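Local coordinates for protein hypoxanthine-guanine phosphoribosyltransferase (HGPRT) (Schistosoma mansoni, PDB 5IPF) that catalyses the reversible transfer of a phosphoribosyl group from PRPP to hypoxanthine or guanine, giving IMP or GMP in purine salvage, at residues V57-G62 and H228-I233; N74-Y79 and R109-R114; I161-K166 and L189-S194; V183-L188 and N197-D202. All coordinates share one frame; numbering follows the deposited sequence.

Along the chain, contact 1 encloses the other three; contact 2 closes before contact 3 opens, and contacts 3 and 4 interleave. Contacts 3 and 4 share the central parallel sheet, their centres about 10 Å apart, and meet where Ile162 packs on Ser187 and Pro201. Contact 1 belongs to a separate antiparallel sheet, joined to contact 3 where Ile59 and Ile230 touch Leu189. Helix 61-81 starts in contact 1 and runs to contact 2, whose centre lies about 27 Å from the centres of contacts 1 and 3. The layout follows the phosphoribosyltransferase plan, in which loops at the ends of parallel strands build one nucleotide site, here holding IMP at contact 3.

Contact 1: V57-G62 and H228-I233; sequences VLIPNG and HHICVI
The Asn61 side chain lies over the ring of His228, its amide nearly parallel to the imidazole although the two side chains run crosswise. CB sits over one face of the imidazole, 3.7 Å from the ring centroid, a CH-pi contact. With CG anti to the backbone N (chi1 179°), the amide then continues across the same ring, the two planes only 12° apart, with CG 3.5 Å from His228 NE2. At the tip, OD1 and ND2 both remain over the NE2 side of the ring, and ND2 also makes a weak hydrogen bond of 3.4 Å to His228 O. The backbone of Asn61 is held too: its N donates to His229 ND1 at 3.1 Å, close to the ring plane. Because His229 NE2 is hydrogen-bonded to Cys45 O, the ring probably carries its proton on NE2. Asp66 of a second subunit packs against Asn61 and both histidines. Further back, Ile230 O accepts from Leu58 N at 2.6 Å and Ile59 N at 3.0 Å, and Ile59 O takes Ile230 N. Two residues facing one make a classic beta bulge, here in the small antiparallel sheet 54-59, 230-233 and 213-214, just before helix 61-81 begins.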
loop_
_atom_site.group_PDB
_atom_site.type_symbol
_atom_site.label_atom_id
_atom_site.label_comp_id
_atom_site.label_asym_id
_atom_site.label_seq_id
_atom_site.Cartn_x
_atom_site.Cartn_y
_atom_site.Cartn_z
ATOM N N VAL A 57 -5.762 -20.176 -5.377
ATOM C CA VAL A 57 -4.737 -19.152 -5.225
ATOM C C VAL A 57 -3.565 -19.755 -4.467
ATOM O O VAL A 57 -3.746 -20.330 -3.387
ATOM C CB VAL A 57 -5.291 -17.924 -4.486
ATOM C CG1 VAL A 57 -4.191 -16.903 -4.274
ATOM C CG2 VAL A 57 -6.455 -17.320 -5.254
ATOM N N LEU A 58 -2.362 -19.632 -5.029
ATOM C CA LEU A 58 -1.176 -20.178 -4.377
ATOM C C LEU A 58 -0.524 -19.148 -3.457
ATOM O O LEU A 58 -0.368 -19.390 -2.256
ATOM C CB LEU A 58 -0.176 -20.682 -5.424
ATOM C CG LEU A 58 0.877 -21.635 -4.851
ATOM C CD1 LEU A 58 0.219 -22.915 -4.349
ATOM C CD2 LEU A 58 1.965 -21.948 -5.866
ATOM N N ILE A 59 -0.138 -17.999 -4.004
ATOM C CA ILE A 59 0.466 -16.936 -3.203
ATOM C C ILE A 59 -0.325 -15.647 -3.402
ATOM O O ILE A 59 -0.323 -15.085 -4.508
ATOM C CB ILE A 59 1.946 -16.731 -3.561
ATOM C CG1 ILE A 59 2.675 -18.073 -3.632
ATOM C CG2 ILE A 59 2.620 -15.842 -2.531
ATOM C CD1 ILE A 59 4.158 -17.947 -3.894
ATOM N N PRO A 60 -1.020 -15.154 -2.380
ATOM C CA PRO A 60 -1.705 -13.863 -2.511
ATOM C C PRO A 60 -0.714 -12.724 -2.700
ATOM O O PRO A 60 0.447 -12.803 -2.290
ATOM C CB PRO A 60 -2.469 -13.727 -1.189
ATOM C CG PRO A 60 -2.633 -15.131 -0.707
ATOM C CD PRO A 60 -1.385 -15.848 -1.133
ATOM N N ASN A 61 -1.199 -11.649 -3.325
ATOM C CA ASN A 61 -0.339 -10.525 -3.687
ATOM C C ASN A 61 0.327 -9.912 -2.456
ATOM O O ASN A 61 1.551 -9.708 -2.424
ATOM C CB ASN A 61 -1.173 -9.489 -4.445
ATOM C CG ASN A 61 -0.376 -8.271 -4.844
ATOM O OD1 ASN A 61 -0.212 -7.341 -4.055
ATOM N ND2 ASN A 61 0.115 -8.260 -6.078
ATOM N N GLY A 62 -0.466 -9.622 -1.422
ATOM C CA GLY A 62 0.084 -9.015 -0.223
ATOM C C GLY A 62 1.135 -9.869 0.457
ATOM O O GLY A 62 2.081 -9.341 1.048
ATOM N N HIS A 228 -4.103 -10.788 -10.248
ATOM C CA HIS A 228 -3.508 -10.125 -9.092
ATOM C C HIS A 228 -2.643 -11.053 -8.247
ATOM O O HIS A 228 -1.602 -10.631 -7.733
ATOM C CB HIS A 228 -4.604 -9.516 -8.211
ATOM C CG HIS A 228 -4.103 -8.465 -7.274
ATOM N ND1 HIS A 228 -4.355 -8.489 -5.918
ATOM C CD2 HIS A 228 -3.353 -7.361 -7.499
ATOM C CE1 HIS A 228 -3.786 -7.441 -5.350
ATOM N NE2 HIS A 228 -3.171 -6.741 -6.286
ATOM N N HIS A 229 -3.051 -12.304 -8.080
ATOM C CA HIS A 229 -2.340 -13.247 -7.231
ATOM C C HIS A 229 -1.696 -14.340 -8.072
ATOM O O HIS A 229 -1.957 -14.481 -9.270
ATOM C CB HIS A 229 -3.288 -13.864 -6.200
ATOM C CG HIS A 229 -4.289 -12.899 -5.649
ATOM N ND1 HIS A 229 -4.026 -12.089 -4.567
ATOM C CD2 HIS A 229 -5.556 -12.618 -6.032
ATOM C CE1 HIS A 229 -5.089 -11.348 -4.307
ATOM N NE2 HIS A 229 -6.032 -11.650 -5.180
ATOM N N ILE A 230 -0.843 -15.123 -7.421
ATOM C CA ILE A 230 -0.250 -16.301 -8.040
ATOM C C ILE A 230 -1.206 -17.470 -7.844
ATOM O O ILE A 230 -1.511 -17.854 -6.710
ATOM C CB ILE A 230 1.133 -16.611 -7.451
ATOM C CG1 ILE A 230 2.115 -15.490 -7.795
ATOM C CG2 ILE A 230 1.642 -17.946 -7.974
ATOM C CD1 ILE A 230 3.496 -15.695 -7.223
ATOM N N CYS A 231 -1.680 -18.033 -8.950
ATOM C CA CYS A 231 -2.675 -19.090 -8.929
ATOM C C CYS A 231 -2.209 -20.245 -9.803
ATOM O O CYS A 231 -1.224 -20.141 -10.537
ATOM C CB CYS A 231 -4.038 -18.572 -9.409
ATOM S SG CYS A 231 -4.605 -17.097 -8.534
ATOM N N VAL A 232 -2.931 -21.359 -9.715
ATOM C CA VAL A 232 -2.696 -22.526 -10.556
ATOM C C VAL A 232 -3.878 -22.675 -11.504
ATOM O O VAL A 232 -5.038 -22.556 -11.090
ATOM C CB VAL A 232 -2.486 -23.800 -9.719
ATOM C CG1 VAL A 232 -1.208 -23.697 -8.900
ATOM C CG2 VAL A 232 -3.676 -24.054 -8.812
ATOM N N ILE A 233 -3.583 -22.915 -12.781
ATOM C CA ILE A 233 -4.641 -23.114 -13.761
ATOM C C ILE A 233 -5.247 -24.497 -13.582
ATOM O O ILE A 233 -4.552 -25.465 -13.237
ATOM C CB ILE A 233 -4.100 -22.926 -15.188
ATOM C CG1 ILE A 233 -2.874 -23.814 -15.414
ATOM C CG2 ILE A 233 -3.774 -21.465 -15.446
ATOM C CD1 ILE A 233 -2.321 -23.747 -16.818
#

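Contact 2: N74-Y79 and R109-R114; sequences NIVDYY and RTVRAR
With CG1 trans to its own backbone N and CG2 trans to its carbonyl carbon (chi1 164°), Val76 spreads both methyls toward residues 109-114. Val111 has the same rotamer, which brings its CG2 to 3.6 Å from Val76 CG2 and only slightly farther from CG1. Thr110 adds its own methyl, CG2 lying 3.6 Å from Val76 CG2 as the two side chains pass antiparallel. The result is a small apolar junction between helix 61-81 and the last turn of helix 97-112, two helices of the phosphoribosyltransferase alpha/beta fold. Leu107, one turn earlier, also packs on Val76, and Ile75 faces the parallel sheet through Leu156. Beyond the helix end, Arg114 folds back over this junction, its chain bent at chi3 (-132°). One face of the guanidinium is covered by Val76 CG1, 4.1 Å from NH2 and near the border of the group rather than over its centre. Its edge meets the CB of Asp77, which lies 3.9 Å from NH1. The carboxylate itself stands farther off: Asp77 OD2 is 4.2 Å from Arg114 NH2, too far for a salt bridge, and the two flat groups are turned 53° apart, so any attraction between the charges probably acts without direct pairing. Close by, Arg112 forms a salt bridge with Glu69 of a fourth subunit.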
loop_
_atom_site.group_PDB
_atom_site.type_symbol
_atom_site.label_atom_id
_atom_site.label_comp_id
_atom_site.label_asym_id
_atom_site.label_seq_id
_atom_site.Cartn_x
_atom_site.Cartn_y
_atom_site.Cartn_z
ATOM N N ASN A 74 17.678 -8.117 2.660
ATOM C CA ASN A 74 18.800 -9.018 2.397
ATOM C C ASN A 74 19.662 -8.517 1.242
ATOM O O ASN A 74 20.896 -8.477 1.340
ATOM C CB ASN A 74 18.282 -10.426 2.102
ATOM C CG ASN A 74 17.583 -11.054 3.291
ATOM O OD1 ASN A 74 17.907 -10.685 4.439
ATOM N ND2 ASN A 74 16.714 -11.922 3.074
ATOM N N ILE A 75 19.028 -8.139 0.131
ATOM C CA ILE A 75 19.780 -7.657 -1.026
ATOM C C ILE A 75 20.561 -6.397 -0.665
ATOM O O ILE A 75 21.747 -6.259 -1.000
ATOM C CB ILE A 75 18.831 -7.417 -2.214
ATOM C CG1 ILE A 75 18.113 -8.712 -2.593
ATOM C CG2 ILE A 75 19.593 -6.871 -3.404
ATOM C CD1 ILE A 75 17.063 -8.529 -3.670
ATOM N N VAL A 76 19.914 -5.468 0.044
ATOM C CA VAL A 76 20.558 -4.193 0.346
ATOM C C VAL A 76 21.788 -4.407 1.217
ATOM O O VAL A 76 22.882 -3.926 0.897
ATOM C CB VAL A 76 19.562 -3.220 0.998
ATOM C CG1 VAL A 76 20.309 -2.075 1.669
ATOM C CG2 VAL A 76 18.617 -2.675 -0.048
ATOM N N ASP A 77 21.641 -5.142 2.325
ATOM C CA ASP A 77 22.801 -5.291 3.199
ATOM C C ASP A 77 23.856 -6.229 2.616
ATOM O O ASP A 77 25.019 -6.157 3.032
ATOM C CB ASP A 77 22.388 -5.740 4.607
ATOM C CG ASP A 77 21.497 -6.957 4.610
ATOM O OD1 ASP A 77 21.716 -7.866 3.788
ATOM O OD2 ASP A 77 20.576 -7.007 5.454
ATOM N N TYR A 78 23.499 -7.085 1.653
ATOM C CA TYR A 78 24.538 -7.784 0.904
ATOM C C TYR A 78 25.364 -6.799 0.084
ATOM O O TYR A 78 26.593 -6.744 0.204
ATOM C CB TYR A 78 23.942 -8.855 -0.010
ATOM C CG TYR A 78 24.990 -9.453 -0.929
ATOM C CD1 TYR A 78 25.835 -10.460 -0.485
ATOM C CD2 TYR A 78 25.155 -8.988 -2.230
ATOM C CE1 TYR A 78 26.808 -10.999 -1.312
ATOM C CE2 TYR A 78 26.124 -9.517 -3.062
ATOM C CZ TYR A 78 26.947 -10.523 -2.601
ATOM O OH TYR A 78 27.912 -11.054 -3.429
ATOM N N TYR A 79 24.696 -6.014 -0.767
ATOM C CA TYR A 79 25.415 -5.070 -1.617
ATOM C C TYR A 79 26.061 -3.935 -0.836
ATOM O O TYR A 79 26.849 -3.182 -1.416
ATOM C CB TYR A 79 24.479 -4.499 -2.681
ATOM C CG TYR A 79 24.215 -5.453 -3.823
ATOM C CD1 TYR A 79 25.087 -5.530 -4.903
ATOM C CD2 TYR A 79 23.102 -6.281 -3.819
ATOM C CE1 TYR A 79 24.852 -6.403 -5.947
ATOM C CE2 TYR A 79 22.859 -7.157 -4.860
ATOM C CZ TYR A 79 23.735 -7.212 -5.921
ATOM O OH TYR A 79 23.498 -8.083 -6.959
ATOM N N ARG A 109 12.567 1.807 -0.326
ATOM C CA ARG A 109 12.063 2.069 1.021
ATOM C C ARG A 109 13.101 1.714 2.080
ATOM O O ARG A 109 13.389 2.519 2.973
ATOM C CB ARG A 109 10.763 1.302 1.266
ATOM C CG ARG A 109 10.296 1.362 2.717
ATOM C CD ARG A 109 8.882 0.834 2.892
ATOM N NE ARG A 109 7.894 1.684 2.233
ATOM C CZ ARG A 109 7.304 1.386 1.080
ATOM N NH1 ARG A 109 7.594 0.250 0.456
ATOM N NH2 ARG A 109 6.418 2.220 0.553
ATOM N N THR A 110 13.677 0.512 1.998
ATOM C CA THR A 110 14.628 0.093 3.023
ATOM C C THR A 110 15.927 0.890 2.950
ATOM O O THR A 110 16.584 1.092 3.977
ATOM C CB THR A 110 14.908 -1.410 2.914
ATOM O OG1 THR A 110 15.778 -1.816 3.979
ATOM C CG2 THR A 110 15.559 -1.753 1.586
ATOM N N VAL A 111 16.310 1.354 1.758
ATOM C CA VAL A 111 17.482 2.217 1.651
ATOM C C VAL A 111 17.153 3.612 2.163
ATOM O O VAL A 111 18.013 4.301 2.727
ATOM C CB VAL A 111 17.994 2.235 0.198
ATOM C CG1 VAL A 111 18.962 3.379 -0.035
ATOM C CG2 VAL A 111 18.660 0.916 -0.129
ATOM N N ARG A 112 15.899 4.038 2.004
ATOM C CA ARG A 112 15.485 5.348 2.490
ATOM C C ARG A 112 15.464 5.395 4.013
ATOM O O ARG A 112 15.792 6.426 4.610
ATOM C CB ARG A 112 14.109 5.687 1.924
ATOM C CG ARG A 112 13.975 7.082 1.356
ATOM C CD ARG A 112 12.767 7.139 0.444
ATOM N NE ARG A 112 11.649 6.382 0.999
ATOM C CZ ARG A 112 10.816 5.641 0.275
ATOM N NH1 ARG A 112 10.981 5.545 -1.038
ATOM N NH2 ARG A 112 9.825 4.985 0.863
ATOM N N ALA A 113 15.087 4.291 4.658
ATOM C CA ALA A 113 14.960 4.251 6.109
ATOM C C ALA A 113 16.277 3.982 6.824
ATOM O O ALA A 113 16.282 3.890 8.058
ATOM C CB ALA A 113 13.934 3.191 6.515
ATOM N N ARG A 114 17.389 3.859 6.100
ATOM C CA ARG A 114 18.673 3.572 6.722
ATOM C C ARG A 114 19.737 4.626 6.463
ATOM O O ARG A 114 20.870 4.461 6.929
ATOM C CB ARG A 114 19.210 2.217 6.246
ATOM C CG ARG A 114 18.381 1.013 6.671
ATOM C CD ARG A 114 19.218 -0.260 6.659
ATOM N NE ARG A 114 18.548 -1.362 5.977
ATOM C CZ ARG A 114 19.147 -2.498 5.631
ATOM N NH1 ARG A 114 20.433 -2.679 5.899
ATOM N NH2 ARG A 114 18.464 -3.450 5.010
#

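Contact 3: I161-K166 and L189-S194; sequences IIDTGK and LVKRTS. With IMP (inosinic acid), chain E.
Lys191 lays its CD over one face of the Asp163 carboxylate, 3.5 Å from CG, as the side chains pass at a slant. The second flat group is the hypoxanthine of IMP: Ile161 CG2 covers one face, 3.5 Å from C4, and at the carbonyl edge Lys191 NZ makes a weak hydrogen bond to O6 at 3.1 Å. Beyond CG the lysine is fully extended, which carries NZ past Asp163 to the base; OD2 remains 4.0 Å from NZ, too far for a salt bridge. The phosphate is gripped mainly by backbone N-H groups. Asp163 N and Gly165 N both donate to IMP O1P. Thr164 N donates to IMP O2P at 2.8 Å. This is the PRPP-binding loop characteristic of type I phosphoribosyltransferases, with product in place. Two backbone bonds hold its root, Ile162 N to Leu189 O (3.1 Å) and Lys191 N to Ile162 O (2.9 Å), the latter nearly straight on to the carbonyl. Strands 161-162 and 189-191 thus run parallel, with Ile161 CG1 against Leu189 CB. Strand 203-208 flanks 189-191 on its other edge, Val213 touches both Ile161 and Leu189, and helix 166-175 starts directly after the Gly165 N-cap.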
loop_
_atom_site.group_PDB
_atom_site.type_symbol
_atom_site.label_atom_id
_atom_site.label_comp_id
_atom_site.label_asym_id
_atom_site.label_seq_id
_atom_site.Cartn_x
_atom_site.Cartn_y
_atom_site.Cartn_z
ATOM N N ILE A 161 10.427 -16.812 -12.529
ATOM C CA ILE A 161 10.370 -18.153 -11.954
ATOM C C ILE A 161 11.436 -19.015 -12.615
ATOM O O ILE A 161 11.730 -18.861 -13.804
ATOM C CB ILE A 161 8.952 -18.763 -12.107
ATOM C CG1 ILE A 161 8.860 -20.115 -11.398
ATOM C CG2 ILE A 161 8.575 -18.894 -13.573
ATOM C CD1 ILE A 161 7.465 -20.694 -11.365
ATOM N N ILE A 162 12.020 -19.921 -11.833
ATOM C CA ILE A 162 13.019 -20.874 -12.305
ATOM C C ILE A 162 12.403 -22.266 -12.278
ATOM O O ILE A 162 11.803 -22.666 -11.272
ATOM C CB ILE A 162 14.295 -20.827 -11.445
ATOM C CG1 ILE A 162 14.910 -19.426 -11.465
ATOM C CG2 ILE A 162 15.308 -21.856 -11.926
ATOM C CD1 ILE A 162 15.424 -19.013 -12.815
ATOM N N ASP A 163 12.551 -23.004 -13.378
ATOM C CA ASP A 163 12.043 -24.368 -13.449
ATOM C C ASP A 163 13.166 -25.337 -13.799
ATOM O O ASP A 163 13.727 -25.993 -12.917
ATOM C CB ASP A 163 10.908 -24.468 -14.471
ATOM C CG ASP A 163 10.346 -25.875 -14.590
ATOM O OD1 ASP A 163 10.511 -26.671 -13.642
ATOM O OD2 ASP A 163 9.729 -26.180 -15.633
ATOM N N THR A 164 13.498 -25.434 -15.088
ATOM C CA THR A 164 14.592 -26.303 -15.503
ATOM C C THR A 164 15.947 -25.646 -15.267
ATOM O O THR A 164 16.893 -26.310 -14.831
ATOM C CB THR A 164 14.439 -26.681 -16.976
ATOM O OG1 THR A 164 14.673 -25.529 -17.796
ATOM C CG2 THR A 164 13.037 -27.210 -17.244
ATOM N N GLY A 165 16.059 -24.348 -15.550
ATOM C CA GLY A 165 17.287 -23.610 -15.333
ATOM C C GLY A 165 18.052 -23.232 -16.583
ATOM O O GLY A 165 19.064 -22.530 -16.473
ATOM N N LYS A 166 17.615 -23.666 -17.767
ATOM C CA LYS A 166 18.348 -23.344 -18.988
ATOM C C LYS A 166 18.085 -21.912 -19.442
ATOM O O LYS A 166 19.011 -21.220 -19.885
ATOM C CB LYS A 166 17.982 -24.329 -20.100
ATOM N N LEU A 189 10.002 -16.969 -7.709
ATOM C CA LEU A 189 9.578 -18.338 -7.466
ATOM C C LEU A 189 10.626 -19.318 -7.977
ATOM O O LEU A 189 11.374 -19.025 -8.914
ATOM C CB LEU A 189 8.232 -18.635 -8.139
ATOM C CG LEU A 189 7.049 -17.738 -7.776
ATOM C CD1 LEU A 189 5.778 -18.265 -8.419
ATOM C CD2 LEU A 189 6.893 -17.637 -6.269
ATOM N N VAL A 190 10.667 -20.489 -7.346
ATOM C CA VAL A 190 11.527 -21.591 -7.761
ATOM C C VAL A 190 10.711 -22.874 -7.689
ATOM O O VAL A 190 10.085 -23.159 -6.662
ATOM C CB VAL A 190 12.793 -21.702 -6.888
ATOM C CG1 VAL A 190 13.381 -23.101 -6.976
ATOM C CG2 VAL A 190 13.820 -20.671 -7.318
ATOM N N LYS A 191 10.708 -23.639 -8.776
ATOM C CA LYS A 191 9.954 -24.883 -8.825
ATOM C C LYS A 191 10.753 -26.018 -8.201
ATOM O O LYS A 191 11.948 -26.173 -8.471
ATOM C CB LYS A 191 9.589 -25.233 -10.268
ATOM C CG LYS A 191 8.215 -24.757 -10.696
ATOM C CD LYS A 191 7.909 -25.201 -12.115
ATOM C CE LYS A 191 6.478 -24.880 -12.506
ATOM N NZ LYS A 191 6.186 -25.269 -13.914
ATOM N N ARG A 192 10.087 -26.810 -7.366
ATOM C CA ARG A 192 10.696 -28.000 -6.785
ATOM C C ARG A 192 10.681 -29.120 -7.819
ATOM O O ARG A 192 9.611 -29.591 -8.220
ATOM C CB ARG A 192 9.947 -28.414 -5.523
ATOM C CG ARG A 192 10.818 -28.996 -4.426
ATOM C CD ARG A 192 9.974 -29.251 -3.196
ATOM N NE ARG A 192 8.977 -28.197 -3.038
ATOM C CZ ARG A 192 7.899 -28.294 -2.270
ATOM N NH1 ARG A 192 7.666 -29.403 -1.582
ATOM N NH2 ARG A 192 7.050 -27.282 -2.197
ATOM N N THR A 193 11.864 -29.539 -8.254
ATOM C CA THR A 193 12.018 -30.539 -9.298
ATOM C C THR A 193 12.544 -31.835 -8.694
ATOM O O THR A 193 13.231 -31.826 -7.669
ATOM C CB THR A 193 12.965 -30.026 -10.394
ATOM O OG1 THR A 193 12.458 -28.793 -10.916
ATOM C CG2 THR A 193 13.095 -31.021 -11.539
ATOM N N SER A 194 12.184 -32.953 -9.317
ATOM C CA SER A 194 12.728 -34.253 -8.941
ATOM C C SER A 194 13.541 -34.826 -10.104
ATOM O O SER A 194 12.976 -35.187 -11.136
ATOM C CB SER A 194 11.607 -35.213 -8.541
ATOM O OG SER A 194 12.023 -36.076 -7.497
HETATM P P IMP E . 13.485 -22.611 -17.181
HETATM O O1P IMP E . 14.199 -22.228 -15.905
HETATM O O2P IMP E . 12.551 -23.796 -17.156
HETATM O O3P IMP E . 14.540 -22.884 -18.227
HETATM O "O5'" IMP E . 12.611 -21.360 -17.644
HETATM C "C5'" IMP E . 11.249 -21.533 -18.022
HETATM C "C4'" IMP E . 10.668 -20.313 -18.698
HETATM O "O4'" IMP E . 9.228 -20.417 -18.686
HETATM C "C3'" IMP E . 10.982 -18.972 -18.059
HETATM O "O3'" IMP E . 10.882 -17.942 -19.041
HETATM C "C2'" IMP E . 9.857 -18.812 -17.036
HETATM O "O2'" IMP E . 9.501 -17.472 -16.770
HETATM C "C1'" IMP E . 8.687 -19.588 -17.669
HETATM N N9 IMP E . 7.988 -20.455 -16.714
HETATM C C8 IMP E . 8.508 -21.585 -16.137
HETATM N N7 IMP E . 7.582 -22.122 -15.315
HETATM C C5 IMP E . 6.472 -21.354 -15.358
HETATM C C6 IMP E . 5.245 -21.457 -14.714
HETATM O O6 IMP E . 5.010 -22.418 -13.982
HETATM N N1 IMP E . 4.272 -20.508 -14.951
HETATM C C2 IMP E . 4.524 -19.468 -15.823
HETATM N N3 IMP E . 5.746 -19.373 -16.460
HETATM C C4 IMP E . 6.709 -20.301 -16.233
#

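Contact 4: V183-L188 and N197-D202; sequences VKVASL and NDYRPD
Asp202 reaches across to strand 182-187 of the central parallel sheet, the core of the phosphoribosyltransferase fold, from the loop that leads into the neighbouring strand 203-208. Its OD2 accepts the N-H of Val185 at 3.1 Å, on the anti side of the carboxylate and 20° out of its plane. Having CG beside its own backbone N (chi1 -52°) swings the acid back toward the strand, where the Asp202 N also makes a weak bond of 3.3 Å to Val185 O. Lys184 crosses the same carboxylate at about a right angle, but with its aliphatic part: CG lies 3.3 Å from Asp202 OD2, whereas NZ is 5.4 Å from OD1. The lysine methylenes also pack on Tyr78 and Tyr79 of helix 61-81. Next along the loop, Pro201 rests its ring against the strand, CB on Val185 CG1 and CG on Ser187 CB, both at 3.8 Å. Ile168 and Ile172 of helix 166-175 press on Tyr199. Farther out, Ile162 packs against both Pro201 and Ser187, linking the loop to the root of the IMP phosphate site. Ser187 OG is hydrogen-bonded to Leu189 O, and on the other methyl of the valine, Val185 CG2, the Tyr199 OH comes within 3.6 Å.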
loop_
_atom_site.group_PDB
_atom_site.type_symbol
_atom_site.label_atom_id
_atom_site.label_comp_id
_atom_site.label_asym_id
_atom_site.label_seq_id
_atom_site.Cartn_x
_atom_site.Cartn_y
_atom_site.Cartn_z
ATOM N N VAL A 183 27.549 -10.940 -11.235
ATOM C CA VAL A 183 26.252 -11.264 -11.822
ATOM C C VAL A 183 25.512 -12.152 -10.832
ATOM O O VAL A 183 25.908 -13.303 -10.609
ATOM C CB VAL A 183 26.381 -11.957 -13.186
ATOM C CG1 VAL A 183 25.017 -12.414 -13.679
ATOM C CG2 VAL A 183 27.030 -11.027 -14.196
ATOM N N LYS A 184 24.450 -11.621 -10.232
ATOM C CA LYS A 184 23.600 -12.366 -9.317
ATOM C C LYS A 184 22.166 -12.353 -9.832
ATOM O O LYS A 184 21.802 -11.548 -10.693
ATOM C CB LYS A 184 23.665 -11.792 -7.894
ATOM C CG LYS A 184 24.659 -12.501 -6.980
ATOM C CD LYS A 184 26.092 -12.348 -7.468
ATOM C CE LYS A 184 27.070 -13.063 -6.551
ATOM N NZ LYS A 184 28.475 -12.932 -7.031
ATOM N N VAL A 185 21.350 -13.262 -9.301
ATOM C CA VAL A 185 19.992 -13.479 -9.785
ATOM C C VAL A 185 19.024 -13.425 -8.612
ATOM O O VAL A 185 19.274 -14.034 -7.565
ATOM C CB VAL A 185 19.853 -14.825 -10.519
ATOM C CG1 VAL A 185 18.385 -15.121 -10.795
ATOM C CG2 VAL A 185 20.658 -14.815 -11.807
ATOM N N ALA A 186 17.916 -12.712 -8.794
ATOM C CA ALA A 186 16.811 -12.700 -7.841
ATOM C C ALA A 186 15.581 -13.255 -8.548
ATOM O O ALA A 186 15.069 -12.638 -9.487
ATOM C CB ALA A 186 16.555 -11.291 -7.308
ATOM N N SER A 187 15.117 -14.421 -8.105
ATOM C CA SER A 187 13.960 -15.088 -8.685
ATOM C C SER A 187 12.844 -15.134 -7.654
ATOM O O SER A 187 13.061 -15.569 -6.518
ATOM C CB SER A 187 14.305 -16.506 -9.150
ATOM O OG SER A 187 13.161 -17.170 -9.659
ATOM N N LEU A 188 11.653 -14.685 -8.055
ATOM C CA LEU A 188 10.524 -14.659 -7.131
ATOM C C LEU A 188 10.107 -16.069 -6.734
ATOM O O LEU A 188 9.883 -16.352 -5.552
ATOM C CB LEU A 188 9.349 -13.909 -7.758
ATOM C CG LEU A 188 8.060 -13.923 -6.934
ATOM C CD1 LEU A 188 8.271 -13.234 -5.595
ATOM C CD2 LEU A 188 6.918 -13.281 -7.705
ATOM N N ASN A 197 16.826 -29.240 -8.745
ATOM C CA ASN A 197 17.572 -28.545 -9.785
ATOM C C ASN A 197 18.988 -28.241 -9.313
ATOM O O ASN A 197 19.203 -27.785 -8.187
ATOM C CB ASN A 197 16.855 -27.250 -10.178
ATOM C CG ASN A 197 17.602 -26.463 -11.244
ATOM O OD1 ASN A 197 18.385 -27.022 -12.015
ATOM N ND2 ASN A 197 17.361 -25.157 -11.292
ATOM N N ASP A 198 19.958 -28.495 -10.194
ATOM C CA ASP A 198 21.363 -28.292 -9.864
ATOM C C ASP A 198 21.714 -26.829 -9.629
ATOM O O ASP A 198 22.840 -26.543 -9.202
ATOM C CB ASP A 198 22.245 -28.861 -10.978
ATOM N N TYR A 199 20.796 -25.903 -9.889
ATOM C CA TYR A 199 21.061 -24.481 -9.726
ATOM C C TYR A 199 19.966 -23.839 -8.887
ATOM O O TYR A 199 18.777 -24.092 -9.108
ATOM C CB TYR A 199 21.160 -23.775 -11.079
ATOM C CG TYR A 199 21.254 -22.273 -10.954
ATOM C CD1 TYR A 199 22.320 -21.680 -10.290
ATOM C CD2 TYR A 199 20.279 -21.448 -11.497
ATOM C CE1 TYR A 199 22.414 -20.307 -10.170
ATOM C CE2 TYR A 199 20.364 -20.075 -11.382
ATOM C CZ TYR A 199 21.432 -19.510 -10.718
ATOM O OH TYR A 199 21.519 -18.140 -10.603
ATOM N N ARG A 200 20.375 -23.006 -7.933
ATOM C CA ARG A 200 19.458 -22.224 -7.125
ATOM C C ARG A 200 19.926 -20.774 -7.155
ATOM O O ARG A 200 21.122 -20.507 -6.940
ATOM C CB ARG A 200 19.396 -22.742 -5.681
ATOM N N PRO A 201 19.039 -19.819 -7.428
ATOM C CA PRO A 201 19.453 -18.411 -7.474
ATOM C C PRO A 201 19.915 -17.911 -6.112
ATOM O O PRO A 201 19.748 -18.560 -5.076
ATOM C CB PRO A 201 18.187 -17.680 -7.939
ATOM C CG PRO A 201 17.355 -18.736 -8.603
ATOM C CD PRO A 201 17.639 -20.000 -7.849
ATOM N N ASP A 202 20.510 -16.717 -6.128
ATOM C CA ASP A 202 21.071 -16.146 -4.908
ATOM C C ASP A 202 19.983 -15.636 -3.972
ATOM O O ASP A 202 20.093 -15.783 -2.749
ATOM C CB ASP A 202 22.046 -15.022 -5.254
ATOM C CG ASP A 202 23.081 -15.448 -6.272
ATOM O OD1 ASP A 202 24.139 -15.975 -5.865
ATOM O OD2 ASP A 202 22.837 -15.254 -7.480
#